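Long-range contacts in endo-polygalacturonase (Pectobacterium carotovorum subsp. carotovorum, PDB 1BHE), which hydrolyses the alpha-1,4-glycosidic links between galacturonate units of polygalacturonic acid and so helps macerate and soft-rot plant tissue: residues G117-Q122 with P151-I156; F162-V167 with F185-T190; F179-G184 with P206-N211; I212-S217 with L243-G248. All coordinates share one frame; numbering follows the deposited sequence.

Contact 1: G117-Q122 with P151-I156; sequences GTIDGQ and PRLIQI
Leu-153 sets both of its methyl groups against residues Gly-117 to Gln-122. CD1 and CD2 flank the branch methyl of Ile-119, each 4.1 Å from its CG2. CD2 also lies against the backbone of Gly-121, 3.6 Å from its CA, where the glycine lets the methyl settle directly on the main chain. The first torsion of Leu-153, chi1 -91°, is turned off a fully staggered position. In Ile-119 the methyl CG2 lies opposite the backbone N (chi1 -61°), which turns it toward the leucine; the two side chains then slide past each other in opposite directions. The longer arm of Ile-119, extended through CD1, reaches the CD1 of Ile-154 at 4.4 Å, a looser touch. Strands 118-120 and 154-157 are not paired with each other. They belong to different faces of the right-handed parallel beta-helix of family 28 glycosyl hydrolases, and these aliphatic groups meet across its buried interior. The polar neighbours look elsewhere. Asp-120 points its CB away from Leu-153; its OD1 accepts from Gln-122 N at 2.9 Å, closing an Asx turn, while OD2 forms a salt bridge with Arg-74. On the other segment, Arg-152 NH1 donates to Gln-155 OE1 at 2.8 Å, with the acceptor lying in the plane of the guanidinium group.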
loop_
_atom_site.group_PDB
_atom_site.type_symbol
_atom_site.label_atom_id
_atom_site.label_comp_id
_atom_site.label_asym_id
_atom_site.label_seq_id
_atom_site.Cartn_x
_atom_site.Cartn_y
_atom_site.Cartn_z
ATOM N N GLY A 117 18.977 0.484 -2.084
ATOM C CA GLY A 117 19.031 1.060 -0.752
ATOM C C GLY A 117 17.662 0.940 -0.075
ATOM O O GLY A 117 16.728 0.317 -0.570
ATOM N N THR A 118 17.573 1.539 1.102
ATOM C CA THR A 118 16.404 1.514 1.956
ATOM C C THR A 118 15.848 2.888 2.301
ATOM O O THR A 118 16.581 3.858 2.466
ATOM C CB THR A 118 16.840 0.848 3.296
ATOM O OG1 THR A 118 17.297 -0.484 3.015
ATOM C CG2 THR A 118 15.715 0.784 4.310
ATOM N N ILE A 119 14.529 2.946 2.445
ATOM C CA ILE A 119 13.824 4.123 2.939
ATOM C C ILE A 119 13.235 3.677 4.290
ATOM O O ILE A 119 12.480 2.703 4.337
ATOM C CB ILE A 119 12.720 4.635 2.014
ATOM C CG1 ILE A 119 13.330 5.049 0.670
ATOM C CG2 ILE A 119 11.986 5.808 2.666
ATOM C CD1 ILE A 119 12.335 5.432 -0.406
ATOM N N ASP A 120 13.665 4.314 5.366
ATOM C CA ASP A 120 13.250 3.958 6.716
ATOM C C ASP A 120 12.423 5.068 7.357
ATOM O O ASP A 120 12.911 6.185 7.544
ATOM C CB ASP A 120 14.502 3.689 7.556
ATOM C CG ASP A 120 14.274 3.398 9.019
ATOM O OD1 ASP A 120 13.132 3.195 9.469
ATOM O OD2 ASP A 120 15.294 3.369 9.753
ATOM N N GLY A 121 11.185 4.737 7.722
ATOM C CA GLY A 121 10.286 5.715 8.313
ATOM C C GLY A 121 10.453 5.932 9.805
ATOM O O GLY A 121 9.853 6.855 10.371
ATOM N N GLN A 122 11.184 5.071 10.503
ATOM C CA GLN A 122 11.345 5.177 11.950
ATOM C C GLN A 122 9.991 5.230 12.651
ATOM O O GLN A 122 9.782 6.022 13.575
ATOM C CB GLN A 122 12.145 6.427 12.324
ATOM C CG GLN A 122 13.551 6.517 11.770
ATOM C CD GLN A 122 14.484 7.275 12.696
ATOM O OE1 GLN A 122 15.114 6.664 13.560
ATOM N NE2 GLN A 122 14.556 8.594 12.557
ATOM N N PRO A 151 3.001 10.549 9.275
ATOM C CA PRO A 151 3.422 10.595 7.891
ATOM C C PRO A 151 3.432 9.284 7.126
ATOM O O PRO A 151 3.925 8.249 7.584
ATOM C CB PRO A 151 4.847 11.145 7.947
ATOM C CG PRO A 151 5.259 11.222 9.361
ATOM C CD PRO A 151 4.115 10.792 10.224
ATOM N N ARG A 152 2.903 9.306 5.903
ATOM C CA ARG A 152 3.061 8.215 4.949
ATOM C C ARG A 152 4.472 8.255 4.367
ATOM O O ARG A 152 5.066 9.341 4.338
ATOM C CB ARG A 152 2.052 8.340 3.800
ATOM C CG ARG A 152 0.627 8.036 4.265
ATOM C CD ARG A 152 -0.376 8.342 3.157
ATOM N NE ARG A 152 -1.723 7.900 3.533
ATOM C CZ ARG A 152 -2.828 8.235 2.873
ATOM N NH1 ARG A 152 -2.772 9.013 1.801
ATOM N NH2 ARG A 152 -4.000 7.783 3.306
ATOM N N LEU A 153 5.012 7.123 3.928
ATOM C CA LEU A 153 6.360 7.120 3.370
ATOM C C LEU A 153 6.397 7.733 1.971
ATOM O O LEU A 153 7.175 8.639 1.682
ATOM C CB LEU A 153 6.940 5.720 3.271
ATOM C CG LEU A 153 7.758 5.100 4.381
ATOM C CD1 LEU A 153 8.534 3.907 3.808
ATOM C CD2 LEU A 153 8.715 6.052 5.083
ATOM N N ILE A 154 5.574 7.194 1.072
ATOM C CA ILE A 154 5.572 7.662 -0.319
ATOM C C ILE A 154 4.134 7.998 -0.707
ATOM O O ILE A 154 3.284 7.117 -0.620
ATOM C CB ILE A 154 6.148 6.599 -1.267
ATOM C CG1 ILE A 154 7.664 6.418 -1.069
ATOM C CG2 ILE A 154 5.880 6.916 -2.734
ATOM C CD1 ILE A 154 8.167 5.104 -1.649
ATOM N N GLN A 155 3.892 9.230 -1.109
ATOM C CA GLN A 155 2.558 9.676 -1.518
ATOM C C GLN A 155 2.627 10.198 -2.947
ATOM O O GLN A 155 3.373 11.129 -3.245
ATOM C CB GLN A 155 2.083 10.778 -0.565
ATOM C CG GLN A 155 0.767 11.422 -0.966
ATOM C CD GLN A 155 -0.445 10.571 -0.649
ATOM O OE1 GLN A 155 -0.544 9.920 0.387
ATOM N NE2 GLN A 155 -1.408 10.578 -1.574
ATOM N N ILE A 156 1.905 9.568 -3.859
ATOM C CA ILE A 156 1.925 9.931 -5.272
ATOM C C ILE A 156 0.537 10.372 -5.729
ATOM O O ILE A 156 -0.415 9.603 -5.616
ATOM C CB ILE A 156 2.407 8.755 -6.135
ATOM C CG1 ILE A 156 3.747 8.191 -5.637
ATOM C CG2 ILE A 156 2.528 9.186 -7.593
ATOM C CD1 ILE A 156 3.916 6.710 -5.927
#

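Contact 2: F162-V167 with F185-T190; sequences FTLYNV and FTAWKT
Thr-186 O receives the N-H of Leu-164 at 2.8 Å and, beside it, the weaker CA-H of Thr-163. Leu-164 O is served in the same double way, by Trp-188 N at 2.9 Å and by the CA of Ala-187. Strands 162-165 and 185-188 thus run parallel, only 6° apart in direction, and each residue sits level with its counterpart on the next coil. On the inward side Phe-162 and Phe-185 lie side by side and point the same way, because both carry CG opposite the backbone N (chi1 -171° and 170°). Phe-162 CD1 comes to the edge of the Phe-185 ring, 3.9 Å from CE1. The CD1 methyl of Leu-164 is drawn across the end of Thr-190, 3.6 Å from OG1, the two side chains crossing at about a right angle. On the outward side Tyr-165 turns an edge toward the face of the Trp-188 five-membered ring in an offset edge-to-face pair; CE1 of the tyrosine is 4.0 Å from CD1 of the tryptophan. Asn-166 CB covers one face of the tyrosine ring, and Glu-8 takes both the Tyr-165 hydroxyl and the ammonium group of Lys-189. At the corner, Asn-166 and Lys-189 both adopt left-handed backbone angles, and Asn-166 N donates to Trp-188 O at 3.0 Å. Matched corners and like residues aligned in successive coils, here phenylalanine beside phenylalanine, are hallmarks of the right-handed parallel beta-helix.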
loop_
_atom_site.group_PDB
_atom_site.type_symbol
_atom_site.label_atom_id
_atom_site.label_comp_id
_atom_site.label_asym_id
_atom_site.label_seq_id
_atom_site.Cartn_x
_atom_site.Cartn_y
_atom_site.Cartn_z
ATOM N N PHE A 162 4.596 6.206 -12.967
ATOM C CA PHE A 162 5.520 6.304 -11.848
ATOM C C PHE A 162 6.142 4.921 -11.633
ATOM O O PHE A 162 5.432 3.921 -11.782
ATOM C CB PHE A 162 4.794 6.738 -10.565
ATOM C CG PHE A 162 5.728 7.060 -9.426
ATOM C CD1 PHE A 162 6.198 6.072 -8.580
ATOM C CD2 PHE A 162 6.154 8.358 -9.223
ATOM C CE1 PHE A 162 7.077 6.379 -7.550
ATOM C CE2 PHE A 162 7.037 8.672 -8.206
ATOM C CZ PHE A 162 7.501 7.683 -7.364
ATOM N N THR A 163 7.417 4.852 -11.284
ATOM C CA THR A 163 8.098 3.578 -11.089
ATOM C C THR A 163 8.685 3.459 -9.682
ATOM O O THR A 163 9.308 4.397 -9.200
ATOM C CB THR A 163 9.269 3.426 -12.094
ATOM O OG1 THR A 163 8.742 3.397 -13.425
ATOM C CG2 THR A 163 10.051 2.139 -11.834
ATOM N N LEU A 164 8.505 2.314 -9.051
ATOM C CA LEU A 164 9.071 1.982 -7.751
ATOM C C LEU A 164 9.846 0.669 -7.967
ATOM O O LEU A 164 9.187 -0.348 -8.196
ATOM C CB LEU A 164 7.981 1.716 -6.729
ATOM C CG LEU A 164 8.041 2.205 -5.298
ATOM C CD1 LEU A 164 7.307 1.252 -4.353
ATOM C CD2 LEU A 164 9.432 2.518 -4.780
ATOM N N TYR A 165 11.175 0.709 -7.953
ATOM C CA TYR A 165 11.917 -0.495 -8.317
ATOM C C TYR A 165 13.098 -0.884 -7.447
ATOM O O TYR A 165 13.920 -0.030 -7.117
ATOM C CB TYR A 165 12.480 -0.228 -9.732
ATOM C CG TYR A 165 13.346 -1.333 -10.298
ATOM C CD1 TYR A 165 12.849 -2.602 -10.539
ATOM C CD2 TYR A 165 14.681 -1.074 -10.604
ATOM C CE1 TYR A 165 13.657 -3.599 -11.070
ATOM C CE2 TYR A 165 15.491 -2.059 -11.142
ATOM C CZ TYR A 165 14.974 -3.318 -11.364
ATOM O OH TYR A 165 15.788 -4.303 -11.897
ATOM N N ASN A 166 13.220 -2.193 -7.200
ATOM C CA ASN A 166 14.414 -2.730 -6.541
ATOM C C ASN A 166 14.771 -1.930 -5.307
ATOM O O ASN A 166 15.889 -1.439 -5.214
ATOM C CB ASN A 166 15.523 -2.677 -7.600
ATOM C CG ASN A 166 16.822 -3.363 -7.236
ATOM O OD1 ASN A 166 16.832 -4.311 -6.454
ATOM N ND2 ASN A 166 17.927 -2.865 -7.792
ATOM N N VAL A 167 13.863 -1.778 -4.352
ATOM C CA VAL A 167 14.110 -0.962 -3.166
ATOM C C VAL A 167 13.418 -1.498 -1.931
ATOM O O VAL A 167 12.405 -2.197 -2.032
ATOM C CB VAL A 167 13.625 0.470 -3.523
ATOM C CG1 VAL A 167 12.120 0.473 -3.797
ATOM C CG2 VAL A 167 13.972 1.482 -2.450
ATOM N N PHE A 185 1.340 2.914 -12.691
ATOM C CA PHE A 185 2.201 2.755 -11.525
ATOM C C PHE A 185 2.741 1.327 -11.558
ATOM O O PHE A 185 1.955 0.388 -11.654
ATOM C CB PHE A 185 1.468 3.002 -10.207
ATOM C CG PHE A 185 2.242 2.627 -8.975
ATOM C CD1 PHE A 185 3.244 3.454 -8.489
ATOM C CD2 PHE A 185 1.979 1.448 -8.304
ATOM C CE1 PHE A 185 3.957 3.117 -7.353
ATOM C CE2 PHE A 185 2.692 1.106 -7.168
ATOM C CZ PHE A 185 3.682 1.938 -6.680
ATOM N N THR A 186 4.054 1.207 -11.492
ATOM C CA THR A 186 4.694 -0.107 -11.492
ATOM C C THR A 186 5.602 -0.228 -10.266
ATOM O O THR A 186 6.530 0.569 -10.118
ATOM C CB THR A 186 5.536 -0.321 -12.760
ATOM O OG1 THR A 186 4.672 -0.368 -13.909
ATOM C CG2 THR A 186 6.327 -1.629 -12.716
ATOM N N ALA A 187 5.317 -1.211 -9.421
ATOM C CA ALA A 187 6.172 -1.534 -8.280
ATOM C C ALA A 187 6.756 -2.922 -8.610
ATOM O O ALA A 187 5.990 -3.846 -8.877
ATOM C CB ALA A 187 5.431 -1.547 -6.966
ATOM N N TRP A 188 8.068 -3.015 -8.716
ATOM C CA TRP A 188 8.718 -4.265 -9.138
ATOM C C TRP A 188 9.944 -4.504 -8.271
ATOM O O TRP A 188 10.725 -3.582 -8.048
ATOM C CB TRP A 188 9.095 -4.122 -10.604
ATOM C CG TRP A 188 9.591 -5.335 -11.320
ATOM C CD1 TRP A 188 10.629 -6.151 -10.975
ATOM C CD2 TRP A 188 9.063 -5.857 -12.550
ATOM N NE1 TRP A 188 10.777 -7.152 -11.907
ATOM C CE2 TRP A 188 9.825 -6.992 -12.885
ATOM C CE3 TRP A 188 8.022 -5.464 -13.400
ATOM C CZ2 TRP A 188 9.571 -7.744 -14.029
ATOM C CZ3 TRP A 188 7.771 -6.213 -14.534
ATOM C CH2 TRP A 188 8.551 -7.340 -14.843
ATOM N N LYS A 189 10.068 -5.690 -7.683
ATOM C CA LYS A 189 11.169 -5.957 -6.758
ATOM C C LYS A 189 11.158 -4.968 -5.599
ATOM O O LYS A 189 12.190 -4.501 -5.135
ATOM C CB LYS A 189 12.518 -5.990 -7.481
ATOM C CG LYS A 189 12.783 -7.365 -8.100
ATOM C CD LYS A 189 13.948 -7.337 -9.078
ATOM C CE LYS A 189 14.224 -8.733 -9.645
ATOM N NZ LYS A 189 15.214 -8.660 -10.768
ATOM N N THR A 190 9.963 -4.663 -5.091
ATOM C CA THR A 190 9.808 -3.754 -3.964
ATOM C C THR A 190 9.710 -4.611 -2.704
ATOM O O THR A 190 8.913 -5.551 -2.679
ATOM C CB THR A 190 8.556 -2.871 -4.091
ATOM O OG1 THR A 190 8.742 -1.922 -5.151
ATOM C CG2 THR A 190 8.288 -2.094 -2.810
#

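Contact 3: F179-G184 with P206-N211; sequences FSDGDG and PMSSKN
Ser-209 reaches into the turn Phe-179 to Gly-182, and its short side chain meets a partner at each atom. CB rests 3.4 Å from Gly-182 O and 3.5 Å from CD2 of the Phe-179 ring. OG, placed beside its own backbone N (chi1 -70°), accepts the N-H of Gly-182 at 3.0 Å. The same oxygen lies 2.9 Å from Phe-179 O and 3.1 Å from Met-207 O, two carbonyls competing for one hydroxyl proton. A single serine thereby ties the turn of one coil to that of the next. The motif is the corner between two faces of the right-handed parallel beta-helix: strands 177-180 and 204-207 pair before it, 183-193 and 210-215 after it, and Asp-181 and Ser-208 bend the chain with matching left-handed backbone angles. Water 1 donates to both Gly-182 O and Ser-208 O, bridging the coils. Beyond the bend, Asp-183 and Asn-211 lie side by side. Asn-211 ND2 gives an almost straight bond (178°) of 2.8 Å to Asp-183 OD1; the acceptor is in the amide plane, yet the donor stands above the carboxylate plane. The other end of this amide, OD1, is held by Ser-3 and Asn-239.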
loop_
_atom_site.group_PDB
_atom_site.type_symbol
_atom_site.label_atom_id
_atom_site.label_comp_id
_atom_site.label_asym_id
_atom_site.label_seq_id
_atom_site.Cartn_x
_atom_site.Cartn_y
_atom_site.Cartn_z
ATOM N N PHE A 179 -0.828 5.528 -4.306
ATOM C CA PHE A 179 -0.872 6.022 -5.679
ATOM C C PHE A 179 -2.302 6.518 -5.929
ATOM O O PHE A 179 -3.191 5.693 -6.183
ATOM C CB PHE A 179 -0.498 4.930 -6.679
ATOM C CG PHE A 179 -0.371 5.412 -8.098
ATOM C CD1 PHE A 179 0.687 6.221 -8.481
ATOM C CD2 PHE A 179 -1.312 5.054 -9.051
ATOM C CE1 PHE A 179 0.803 6.671 -9.790
ATOM C CE2 PHE A 179 -1.198 5.495 -10.354
ATOM C CZ PHE A 179 -0.143 6.306 -10.727
ATOM N N SER A 180 -2.520 7.821 -5.802
ATOM C CA SER A 180 -3.854 8.390 -5.875
ATOM C C SER A 180 -4.172 9.210 -7.115
ATOM O O SER A 180 -3.401 10.064 -7.536
ATOM C CB SER A 180 -4.079 9.374 -4.701
ATOM O OG SER A 180 -3.970 8.695 -3.467
ATOM N N ASP A 181 -5.375 9.017 -7.643
ATOM C CA ASP A 181 -5.894 9.736 -8.789
ATOM C C ASP A 181 -4.904 9.831 -9.941
ATOM O O ASP A 181 -4.737 10.883 -10.575
ATOM C CB ASP A 181 -6.345 11.143 -8.353
ATOM C CG ASP A 181 -7.184 11.110 -7.091
ATOM O OD1 ASP A 181 -8.283 10.526 -7.071
ATOM O OD2 ASP A 181 -6.722 11.674 -6.082
ATOM N N GLY A 182 -4.300 8.693 -10.279
ATOM C CA GLY A 182 -3.298 8.662 -11.337
ATOM C C GLY A 182 -3.529 7.539 -12.336
ATOM O O GLY A 182 -4.515 6.800 -12.302
ATOM N N ASP A 183 -2.543 7.408 -13.224
ATOM C CA ASP A 183 -2.598 6.401 -14.280
ATOM C C ASP A 183 -1.204 5.878 -14.603
ATOM O O ASP A 183 -0.395 6.607 -15.172
ATOM C CB ASP A 183 -3.226 7.061 -15.505
ATOM C CG ASP A 183 -3.415 6.188 -16.719
ATOM O OD1 ASP A 183 -2.787 5.117 -16.856
ATOM O OD2 ASP A 183 -4.221 6.599 -17.591
ATOM N N GLY A 184 -0.946 4.620 -14.260
ATOM C CA GLY A 184 0.366 4.046 -14.593
ATOM C C GLY A 184 1.275 4.051 -13.372
ATOM O O GLY A 184 1.872 5.066 -13.029
ATOM N N PRO A 206 -3.339 1.593 -4.316
ATOM C CA PRO A 206 -3.871 2.376 -5.426
ATOM C C PRO A 206 -5.218 2.951 -4.997
ATOM O O PRO A 206 -6.047 2.215 -4.444
ATOM C CB PRO A 206 -4.001 1.379 -6.566
ATOM C CG PRO A 206 -3.330 0.128 -6.107
ATOM C CD PRO A 206 -3.452 0.140 -4.591
ATOM N N MET A 207 -5.443 4.240 -5.172
ATOM C CA MET A 207 -6.660 4.931 -4.762
ATOM C C MET A 207 -7.257 5.720 -5.924
ATOM O O MET A 207 -6.673 6.714 -6.355
ATOM C CB MET A 207 -6.360 5.918 -3.621
ATOM C CG MET A 207 -5.971 5.276 -2.302
ATOM S SD MET A 207 -5.648 6.497 -1.007
ATOM C CE MET A 207 -5.203 5.385 0.334
ATOM N N SER A 208 -8.371 5.252 -6.484
ATOM C CA SER A 208 -9.003 5.901 -7.634
ATOM C C SER A 208 -7.961 6.108 -8.735
ATOM O O SER A 208 -7.764 7.209 -9.255
ATOM C CB SER A 208 -9.675 7.210 -7.228
ATOM O OG SER A 208 -10.973 6.973 -6.669
ATOM N N SER A 209 -7.262 5.030 -9.082
ATOM C CA SER A 209 -6.191 5.103 -10.079
ATOM C C SER A 209 -6.315 3.958 -11.072
ATOM O O SER A 209 -6.952 2.950 -10.758
ATOM C CB SER A 209 -4.828 5.037 -9.373
ATOM O OG SER A 209 -4.580 6.229 -8.642
ATOM N N LYS A 210 -5.715 4.090 -12.255
ATOM C CA LYS A 210 -5.768 3.003 -13.221
ATOM C C LYS A 210 -4.355 2.587 -13.641
ATOM O O LYS A 210 -3.396 3.318 -13.440
ATOM C CB LYS A 210 -6.580 3.308 -14.471
ATOM C CG LYS A 210 -6.729 4.748 -14.890
ATOM C CD LYS A 210 -8.028 5.046 -15.623
ATOM C CE LYS A 210 -9.282 4.589 -14.915
ATOM N NZ LYS A 210 -10.164 5.667 -14.393
ATOM N N ASN A 211 -4.297 1.413 -14.243
ATOM C CA ASN A 211 -3.095 0.821 -14.808
ATOM C C ASN A 211 -1.960 0.669 -13.809
ATOM O O ASN A 211 -0.961 1.379 -13.796
ATOM C CB ASN A 211 -2.676 1.622 -16.053
ATOM C CG ASN A 211 -3.786 1.585 -17.102
ATOM O OD1 ASN A 211 -4.338 0.520 -17.389
ATOM N ND2 ASN A 211 -4.126 2.739 -17.663
HETATM O O HOH W 1 -7.041 8.071 -12.043
#

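Contact 4: I212-S217 with L243-G248; sequences ITIAYS and LHNDFG
Two of the five hydrogen bonds between the segments are made by the side-chain amide of Asn-245, one as donor and one as acceptor. ND2 donates to Ile-214 O at 3.1 Å in a practically straight bond (178°); the acceptor lies in the amide plane, although the donor stands above the plane of the carbonyl. OD1 takes the N-H of Ser-217 at 2.9 Å. Main-chain bonds flank these two: Leu-243 N also gives to Ile-214 O, which therefore has two donors, and Tyr-216 N gives to Leu-243 O. Past the bend, Asp-246 N binds Ser-217 O at 3.0 Å, and water 2 donates both to that carbonyl and to Asp-246 OD2. Ser-217 OG folds back on Ala-215 O of its own segment and accepts from Thr-190 N of the preceding coil. Aromatic contacts lie on the outer side of the corner. His-244 sets its CB over one face of the Tyr-216 ring, a CH-pi contact 3.8 Å from the centroid. The two rings point the same way and are nearly parallel, 25° apart, but slid so far that they barely overlap; His-244 CD2 ends 3.3 Å from the tyrosine OH. Trp-188 of the previous coil meets the tyrosine as well, while His-244 ND1 is bound to Asp-269, whose carboxylate probably makes the imidazole more basic. With both ends of the Asn-245 amide engaged, its orientation is fixed, and the side chain serves main-chain groups at a beta-helix corner where the strand pairing is interrupted as the chain turns from one face to the next.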
loop_
_atom_site.group_PDB
_atom_site.type_symbol
_atom_site.label_atom_id
_atom_site.label_comp_id
_atom_site.label_asym_id
_atom_site.label_seq_id
_atom_site.Cartn_x
_atom_site.Cartn_y
_atom_site.Cartn_z
ATOM N N ILE A 212 -2.111 -0.341 -12.956
ATOM C CA ILE A 212 -1.193 -0.671 -11.885
ATOM C C ILE A 212 -0.589 -2.069 -12.002
ATOM O O ILE A 212 -1.324 -3.040 -12.190
ATOM C CB ILE A 212 -1.938 -0.672 -10.524
ATOM C CG1 ILE A 212 -2.800 0.571 -10.320
ATOM C CG2 ILE A 212 -0.948 -0.859 -9.378
ATOM C CD1 ILE A 212 -2.073 1.891 -10.362
ATOM N N THR A 213 0.719 -2.172 -11.787
ATOM C CA THR A 213 1.376 -3.472 -11.750
ATOM C C THR A 213 2.203 -3.589 -10.470
ATOM O O THR A 213 3.028 -2.723 -10.192
ATOM C CB THR A 213 2.308 -3.728 -12.945
ATOM O OG1 THR A 213 1.516 -3.920 -14.123
ATOM C CG2 THR A 213 3.169 -4.971 -12.753
ATOM N N ILE A 214 1.964 -4.648 -9.705
ATOM C CA ILE A 214 2.792 -4.939 -8.526
ATOM C C ILE A 214 3.375 -6.338 -8.788
ATOM O O ILE A 214 2.600 -7.293 -8.871
ATOM C CB ILE A 214 2.042 -4.866 -7.200
ATOM C CG1 ILE A 214 1.481 -3.462 -6.938
ATOM C CG2 ILE A 214 2.972 -5.284 -6.059
ATOM C CD1 ILE A 214 0.530 -3.350 -5.766
ATOM N N ALA A 215 4.680 -6.435 -9.028
ATOM C CA ALA A 215 5.270 -7.724 -9.382
ATOM C C ALA A 215 6.625 -7.994 -8.759
ATOM O O ALA A 215 7.397 -7.098 -8.419
ATOM C CB ALA A 215 5.414 -7.805 -10.907
ATOM N N TYR A 216 6.911 -9.280 -8.529
ATOM C CA TYR A 216 8.178 -9.726 -7.960
ATOM C C TYR A 216 8.552 -8.980 -6.690
ATOM O O TYR A 216 9.718 -8.648 -6.464
ATOM C CB TYR A 216 9.278 -9.590 -9.026
ATOM C CG TYR A 216 9.022 -10.504 -10.210
ATOM C CD1 TYR A 216 9.241 -11.869 -10.113
ATOM C CD2 TYR A 216 8.539 -9.993 -11.409
ATOM C CE1 TYR A 216 8.989 -12.709 -11.193
ATOM C CE2 TYR A 216 8.280 -10.821 -12.486
ATOM C CZ TYR A 216 8.519 -12.175 -12.373
ATOM O OH TYR A 216 8.262 -12.999 -13.446
ATOM N N SER A 217 7.567 -8.719 -5.843
ATOM C CA SER A 217 7.759 -7.965 -4.618
ATOM C C SER A 217 7.473 -8.812 -3.388
ATOM O O SER A 217 6.914 -9.904 -3.465
ATOM C CB SER A 217 6.890 -6.700 -4.668
ATOM O OG SER A 217 7.328 -5.848 -5.719
ATOM N N LEU A 243 1.230 -9.730 -9.777
ATOM C CA LEU A 243 1.888 -10.939 -10.231
ATOM C C LEU A 243 3.211 -11.308 -9.585
ATOM O O LEU A 243 4.159 -10.526 -9.536
ATOM C CB LEU A 243 2.168 -10.769 -11.746
ATOM C CG LEU A 243 1.028 -10.268 -12.634
ATOM C CD1 LEU A 243 1.539 -9.780 -13.984
ATOM C CD2 LEU A 243 -0.028 -11.350 -12.826
ATOM N N HIS A 244 3.382 -12.609 -9.306
ATOM C CA HIS A 244 4.633 -13.175 -8.820
ATOM C C HIS A 244 5.119 -12.500 -7.543
ATOM O O HIS A 244 6.214 -11.936 -7.481
ATOM C CB HIS A 244 5.723 -13.104 -9.902
ATOM C CG HIS A 244 5.252 -13.539 -11.261
ATOM N ND1 HIS A 244 4.760 -14.806 -11.501
ATOM C CD2 HIS A 244 5.136 -12.849 -12.420
ATOM C CE1 HIS A 244 4.397 -14.884 -12.773
ATOM N NE2 HIS A 244 4.609 -13.714 -13.352
ATOM N N ASN A 245 4.286 -12.535 -6.506
ATOM C CA ASN A 245 4.616 -11.894 -5.241
ATOM C C ASN A 245 4.600 -12.840 -4.045
ATOM O O ASN A 245 4.027 -13.927 -4.075
ATOM C CB ASN A 245 3.612 -10.760 -4.967
ATOM C CG ASN A 245 3.696 -9.643 -5.994
ATOM O OD1 ASN A 245 4.698 -8.936 -6.077
ATOM N ND2 ASN A 245 2.625 -9.511 -6.769
ATOM N N ASP A 246 5.206 -12.368 -2.963
ATOM C CA ASP A 246 5.261 -13.076 -1.694
ATOM C C ASP A 246 4.762 -12.151 -0.582
ATOM O O ASP A 246 5.330 -11.064 -0.416
ATOM C CB ASP A 246 6.685 -13.502 -1.333
ATOM C CG ASP A 246 7.202 -14.654 -2.170
ATOM O OD1 ASP A 246 6.864 -15.815 -1.856
ATOM O OD2 ASP A 246 7.941 -14.402 -3.144
ATOM N N PHE A 247 3.703 -12.525 0.116
ATOM C CA PHE A 247 3.188 -11.686 1.198
ATOM C C PHE A 247 3.384 -12.404 2.541
ATOM O O PHE A 247 3.165 -13.612 2.671
ATOM C CB PHE A 247 1.735 -11.306 1.010
ATOM C CG PHE A 247 1.336 -10.351 -0.071
ATOM C CD1 PHE A 247 2.234 -9.775 -0.947
ATOM C CD2 PHE A 247 -0.005 -10.010 -0.209
ATOM C CE1 PHE A 247 1.842 -8.905 -1.940
ATOM C CE2 PHE A 247 -0.422 -9.132 -1.193
ATOM C CZ PHE A 247 0.502 -8.583 -2.059
ATOM N N GLY A 248 3.867 -11.648 3.520
ATOM C CA GLY A 248 4.086 -12.157 4.867
ATOM C C GLY A 248 2.963 -11.696 5.790
ATOM O O GLY A 248 1.785 -11.718 5.422
HETATM O O HOH W 2 8.530 -12.003 -4.534
#

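All four contacts belong to one short section of the beta-helix. Contact 1 spans its interior, whereas contacts 2, 3 and 4 join successive coils. Contact 2 meets contact 3 where Phe-185 CB approaches Phe-179 CD2 at 3.6 Å, and Ile-156 of contact 1 packs on both rings. Strand 183-193 serves contacts 2 and 3; strand 210-215 serves 3 and 4. Outside, Trp-188 of contact 2 continues to Tyr-216 of contact 4, CE2 to CD2 3.6 Å. Contacts 1 and 4 do not touch, their nearest atoms being about 9 Å apart. In contact 3 the side chain of Met-207 is still about 11 Å from that of Asp-223, the predicted proton donor; the other three lie away from the annotated catalytic residues.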